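Local coordinates for protein alpha-rhamnosidase (Dictyoglomus thermophilum, PDB 6I60) that probably hydrolyses terminal non-reducing alpha-L-rhamnose residues in alpha-L-rhamnosides, and can remove rhamnose from natural flavonoid glycosides, at residues Leu107-Val112 and Gly138-Glu143; Gly45-Asn50 and Lys336-Ile341. All coordinates share one frame; numbering follows the deposited sequence.

Interaction 1: residues Leu107-Val112 and Gly138-Glu143; sequences LEPCKV and GLMNEE
A type II beta turn from Glu-108 to Lys-111, leading into strand 112-120 of the N-terminal immunoglobulin-like domain, packs here against the chain as it leaves the neighbouring strand 133-137. Pro-109 and Cys-110 are the central residues of the turn, and both touch 138-143. One backbone bond ties the two loops: Cys-110 N donates to Gly-138 O at 2.9 Å, approaching almost head-on to the carbonyl, with an angle of 143° at the hydrogen. The rest is packing, largely between apolar side chains. Met-140 crosses the Pro-109 ring at about a right angle, its CB 3.7 Å from Pro-109 CG and its CG 3.6 Å from Pro-109 CA. Bends at chi2 (-104°) and chi3 (-52°) fold the thioether back so that CE reaches the backbone carbonyl of Leu-107. The aliphatic part of Glu-143 lies across the same Pro-109 CG, with its own CG 3.6 Å away, and so holds the ring from a second direction. Outside the pair, Thr-137 OG1 bonds to the carbonyls of Glu-108 and Lys-111, while Arg-191 takes that of Cys-110, linking the turn to the next domain. At the other end of the contact, Cys-110 SG rests 3.6 Å from Leu-139 CD2.

Interaction 2: residues Gly45-Asn50 and Lys336-Ile341; sequences GVDKKN and KLYSEI
Asp-47 lies against both Tyr-338 and Ser-339, where the CA atoms of Asp-47 and Ser-339 are 5.5 Å apart. Its CB sits over one face of the Tyr-338 ring, offset toward the rim, in a CH-pi contact 4.0 Å from the centroid and 20° off the normal. Tyr-338 CG stands anti to the backbone N (chi1 -157°), which carries the ring alongside the loop, and its OH reaches Lys-48, 3.3 Å from CG. With an alanine in place of Tyr-338, Asp-47 CB and the first carbons of Lys-48 would probably lose the surface they pack on, leaving a gap between the two segments. On the other flank Ser-339 OG donates to Gly-45 O at 2.9 Å, in the carbonyl plane and on a lone pair. Ile-341 CD1 closes over the same carbonyl, 3.6 Å from Gly-45 O. The backbone conformation of Gly-45 leaves no room for a CB beside the preceding carbonyl.

Farther out, the buried Asp-47 carboxylate is positioned by Tyr-229 OH on OD1 and Met-140 N on OD2. Tyr-338 is held by backbone bonding to Val-227, and Glu-340 by a salt bridge with Arg-226. The touching parts, 45-48 and 337-341, run 96° apart, forming an interdomain junction where the ends of edge strand 44-46 of the immunoglobulin-like sheet and edge strand 336-338 of the following beta domain, with the loops after them, meet.

Overall arrangement
The centres of the two contacts lie about 8 Å apart. Interaction 1 stays within the immunoglobulin-like domain and is only partly buried, with Glu-108 and Glu-143 at its exposed margin; interaction 2 is more deeply enclosed and joins that domain to the one containing strand 336-338. Chemistry follows place: a proline-methionine cluster with one backbone bond in the first, a serine-to-carbonyl bond and an aromatic face in the second. They meet directly, because 45-50 and 138-143 continue from paired parallel strands. Gly-138 N is probably bonded to Val-46 O, and Asp-47 and Tyr-229 are residues shared by the two contacts.

Interaction 1: residues Leu107-Val112 and Gly138-Glu143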
loop_
_atom_site.group_PDB
_atom_site.type_symbol
_atom_site.label_atom_id
_atom_site.label_comp_id
_atom_site.label_asym_id
_atom_site.label_seq_id
_atom_site.Cartn_x
_atom_site.Cartn_y
_atom_site.Cartn_z
ATOM N N LEU A 107 25.132 -5.600 14.183
ATOM C CA LEU A 107 25.505 -5.308 12.809
ATOM C C LEU A 107 26.238 -3.973 12.723
ATOM O O LEU A 107 26.099 -3.097 13.580
ATOM C CB LEU A 107 24.268 -5.296 11.910
ATOM C CG LEU A 107 23.446 -6.585 11.920
ATOM C CD1 LEU A 107 22.145 -6.397 11.158
ATOM C CD2 LEU A 107 24.253 -7.743 11.346
ATOM N N GLU A 108 27.032 -3.828 11.667
ATOM C CA GLU A 108 27.872 -2.660 11.469
ATOM C C GLU A 108 27.582 -2.030 10.115
ATOM O O GLU A 108 27.140 -2.719 9.188
ATOM C CB GLU A 108 29.358 -3.035 11.570
ATOM C CG GLU A 108 29.871 -3.091 13.003
ATOM C CD GLU A 108 31.100 -3.966 13.155
ATOM O OE1 GLU A 108 32.095 -3.496 13.746
ATOM O OE2 GLU A 108 31.068 -5.122 12.683
ATOM N N PRO A 109 27.815 -0.726 9.972
ATOM C CA PRO A 109 27.423 -0.041 8.735
ATOM C C PRO A 109 28.253 -0.478 7.537
ATOM O O PRO A 109 29.427 -0.835 7.656
ATOM C CB PRO A 109 27.660 1.441 9.054
ATOM C CG PRO A 109 27.786 1.516 10.542
ATOM C CD PRO A 109 28.355 0.209 10.972
ATOM N N CYS A 110 27.609 -0.450 6.368
ATOM C CA CYS A 110 28.239 -0.677 5.067
ATOM C C CYS A 110 28.799 -2.087 4.909
ATOM O O CYS A 110 29.579 -2.343 3.988
ATOM C CB CYS A 110 29.341 0.356 4.800
ATOM S SG CYS A 110 28.804 2.065 5.007
ATOM N N LYS A 111 28.415 -3.018 5.774
ATOM C CA LYS A 111 28.886 -4.392 5.691
ATOM C C LYS A 111 27.842 -5.265 5.008
ATOM O O LYS A 111 26.637 -5.081 5.205
ATOM C CB LYS A 111 29.212 -4.947 7.080
ATOM C CG LYS A 111 30.518 -4.424 7.665
ATOM C CD LYS A 111 31.403 -5.559 8.158
ATOM C CE LYS A 111 32.307 -5.105 9.297
ATOM N NZ LYS A 111 32.740 -3.689 9.140
ATOM N N VAL A 112 28.312 -6.210 4.199
ATOM C CA VAL A 112 27.455 -7.180 3.526
ATOM C C VAL A 112 27.502 -8.482 4.312
ATOM O O VAL A 112 28.587 -8.972 4.651
ATOM C CB VAL A 112 27.894 -7.395 2.065
ATOM C CG1 VAL A 112 27.427 -8.751 1.546
ATOM C CG2 VAL A 112 27.362 -6.278 1.184
ATOM N N GLY A 138 23.063 -0.295 5.368
ATOM C CA GLY A 138 23.272 1.030 4.852
ATOM C C GLY A 138 24.232 1.785 5.730
ATOM O O GLY A 138 25.219 1.242 6.168
ATOM N N LEU A 139 23.907 3.032 6.054
ATOM C CA LEU A 139 24.770 3.858 6.885
ATOM C C LEU A 139 24.579 3.590 8.336
ATOM O O LEU A 139 25.371 4.023 9.126
ATOM C CB LEU A 139 24.571 5.327 6.624
ATOM C CG LEU A 139 25.389 5.791 5.439
ATOM C CD1 LEU A 139 25.871 7.194 5.646
ATOM C CD2 LEU A 139 26.575 4.894 5.262
ATOM N N MET A 140 23.494 2.909 8.655
ATOM C CA MET A 140 23.154 2.447 9.959
ATOM C C MET A 140 23.011 3.487 10.995
ATOM O O MET A 140 23.918 3.780 11.755
ATOM C CB MET A 140 24.109 1.369 10.424
ATOM C CG MET A 140 23.914 0.063 9.709
ATOM S SD MET A 140 23.055 -1.068 10.775
ATOM C CE MET A 140 24.098 -0.959 12.204
ATOM N N ASN A 141 21.793 3.971 11.060
ATOM C CA ASN A 141 21.410 4.941 12.029
ATOM C C ASN A 141 22.375 6.122 12.093
ATOM O O ASN A 141 23.004 6.333 13.115
ATOM C CB ASN A 141 21.222 4.282 13.419
ATOM C CG ASN A 141 20.371 3.001 13.382
ATOM O OD1 ASN A 141 20.566 2.115 12.556
ATOM N ND2 ASN A 141 19.442 2.898 14.321
ATOM N N GLU A 142 22.513 6.833 10.980
ATOM C CA GLU A 142 23.297 8.047 10.908
ATOM C C GLU A 142 24.682 7.947 11.529
ATOM O O GLU A 142 25.144 8.867 12.210
ATOM C CB GLU A 142 22.481 9.123 11.606
ATOM C CG GLU A 142 22.921 10.545 11.396
ATOM C CD GLU A 142 21.978 11.486 12.084
ATOM O OE1 GLU A 142 20.777 11.400 11.808
ATOM O OE2 GLU A 142 22.425 12.281 12.926
ATOM N N GLU A 143 25.341 6.824 11.269
ATOM C CA GLU A 143 26.655 6.509 11.834
ATOM C C GLU A 143 27.699 7.449 11.240
ATOM O O GLU A 143 28.439 7.108 10.313
ATOM C CB GLU A 143 27.010 5.050 11.579
ATOM C CG GLU A 143 27.076 4.199 12.835
ATOM C CD GLU A 143 28.427 4.270 13.524
ATOM O OE1 GLU A 143 28.715 3.384 14.354
ATOM O OE2 GLU A 143 29.201 5.210 13.239
#

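Interaction 2: residues Gly45-Asn50 and Lys336-Ile341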
loop_
_atom_site.group_PDB
_atom_site.type_symbol
_atom_site.label_atom_id
_atom_site.label_comp_id
_atom_site.label_asym_id
_atom_site.label_seq_id
_atom_site.Cartn_x
_atom_site.Cartn_y
_atom_site.Cartn_z
ATOM N N GLY A 45 20.589 -1.848 1.958
ATOM C CA GLY A 45 20.393 -0.688 2.804
ATOM C C GLY A 45 19.623 -0.965 4.077
ATOM O O GLY A 45 18.832 -0.131 4.525
ATOM N N VAL A 46 19.852 -2.132 4.672
ATOM C CA VAL A 46 19.169 -2.501 5.908
ATOM C C VAL A 46 19.722 -1.631 7.033
ATOM O O VAL A 46 20.899 -1.734 7.390
ATOM C CB VAL A 46 19.335 -3.992 6.219
ATOM C CG1 VAL A 46 18.335 -4.425 7.276
ATOM C CG2 VAL A 46 19.165 -4.815 4.952
ATOM N N ASP A 47 18.877 -0.761 7.587
ATOM C CA ASP A 47 19.260 0.062 8.724
ATOM C C ASP A 47 18.739 -0.473 10.048
ATOM O O ASP A 47 19.230 -0.055 11.102
ATOM C CB ASP A 47 18.767 1.502 8.530
ATOM C CG ASP A 47 19.819 2.397 7.899
ATOM O OD1 ASP A 47 19.572 3.617 7.775
ATOM O OD2 ASP A 47 20.893 1.879 7.524
ATOM N N LYS A 48 17.769 -1.382 10.018
ATOM C CA LYS A 48 17.283 -2.016 11.236
ATOM C C LYS A 48 18.394 -2.856 11.855
ATOM O O LYS A 48 18.954 -3.737 11.194
ATOM C CB LYS A 48 16.063 -2.883 10.928
ATOM C CG LYS A 48 14.755 -2.344 11.477
ATOM C CD LYS A 48 13.714 -3.445 11.599
ATOM C CE LYS A 48 12.539 -3.003 12.458
ATOM N NZ LYS A 48 11.904 -1.758 11.940
ATOM N N LYS A 49 18.719 -2.579 13.121
ATOM C CA LYS A 49 19.749 -3.355 13.803
ATOM C C LYS A 49 19.326 -4.807 13.979
ATOM O O LYS A 49 20.177 -5.703 14.008
ATOM C CB LYS A 49 20.074 -2.728 15.159
ATOM C CG LYS A 49 20.552 -1.288 15.075
ATOM C CD LYS A 49 22.069 -1.208 15.010
ATOM C CE LYS A 49 22.542 0.232 14.882
ATOM N NZ LYS A 49 22.287 1.024 16.119
ATOM N N ASN A 50 18.021 -5.061 14.092
ATOM C CA ASN A 50 17.469 -6.410 14.195
ATOM C C ASN A 50 16.460 -6.602 13.068
ATOM O O ASN A 50 15.245 -6.493 13.285
ATOM C CB ASN A 50 16.823 -6.642 15.559
ATOM C CG ASN A 50 17.767 -6.350 16.706
ATOM O OD1 ASN A 50 18.102 -5.196 16.973
ATOM N ND2 ASN A 50 18.203 -7.399 17.393
ATOM N N LYS A 336 15.709 12.460 11.620
ATOM C CA LYS A 336 16.723 11.416 11.591
ATOM C C LYS A 336 16.707 10.714 10.241
ATOM O O LYS A 336 15.645 10.382 9.706
ATOM C CB LYS A 336 16.487 10.408 12.717
ATOM C CG LYS A 336 16.296 11.038 14.089
ATOM C CD LYS A 336 17.628 11.303 14.771
ATOM C CE LYS A 336 17.636 12.660 15.455
ATOM N NZ LYS A 336 17.647 13.779 14.471
ATOM N N LEU A 337 17.893 10.492 9.685
ATOM C CA LEU A 337 18.029 9.913 8.354
ATOM C C LEU A 337 18.077 8.394 8.481
ATOM O O LEU A 337 19.057 7.833 8.981
ATOM C CB LEU A 337 19.266 10.463 7.650
ATOM C CG LEU A 337 19.089 11.892 7.124
ATOM C CD1 LEU A 337 19.507 12.923 8.165
ATOM C CD2 LEU A 337 19.849 12.102 5.823
ATOM N N TYR A 338 17.014 7.735 8.029
ATOM C CA TYR A 338 16.842 6.293 8.131
ATOM C C TYR A 338 16.707 5.694 6.736
ATOM O O TYR A 338 16.471 6.397 5.750
ATOM C CB TYR A 338 15.610 5.956 8.981
ATOM C CG TYR A 338 15.624 4.581 9.609
ATOM C CD1 TYR A 338 16.543 4.255 10.599
ATOM C CD2 TYR A 338 14.704 3.613 9.225
ATOM C CE1 TYR A 338 16.552 3.000 11.182
ATOM C CE2 TYR A 338 14.705 2.355 9.802
ATOM C CZ TYR A 338 15.630 2.056 10.780
ATOM O OH TYR A 338 15.635 0.808 11.355
ATOM N N SER A 339 16.855 4.373 6.658
ATOM C CA SER A 339 16.726 3.639 5.400
ATOM C C SER A 339 15.781 2.463 5.624
ATOM O O SER A 339 16.197 1.405 6.107
ATOM C CB SER A 339 18.083 3.167 4.891
ATOM O OG SER A 339 17.949 2.489 3.654
ATOM N N GLU A 340 14.514 2.648 5.268
ATOM C CA GLU A 340 13.517 1.596 5.393
ATOM C C GLU A 340 13.470 0.769 4.116
ATOM O O GLU A 340 13.636 1.298 3.012
ATOM C CB GLU A 340 12.138 2.188 5.687
ATOM C CG GLU A 340 12.041 2.905 7.024
ATOM C CD GLU A 340 10.662 2.798 7.640
ATOM O OE1 GLU A 340 10.111 3.839 8.056
ATOM O OE2 GLU A 340 10.128 1.670 7.706
ATOM N N ILE A 341 13.249 -0.532 4.273
ATOM C CA ILE A 341 13.136 -1.455 3.152
ATOM C C ILE A 341 11.651 -1.591 2.839
ATOM O O ILE A 341 10.904 -2.252 3.566
ATOM C CB ILE A 341 13.781 -2.808 3.457
ATOM C CG1 ILE A 341 15.157 -2.610 4.100
ATOM C CG2 ILE A 341 13.898 -3.633 2.185
ATOM C CD1 ILE A 341 16.234 -2.185 3.129
#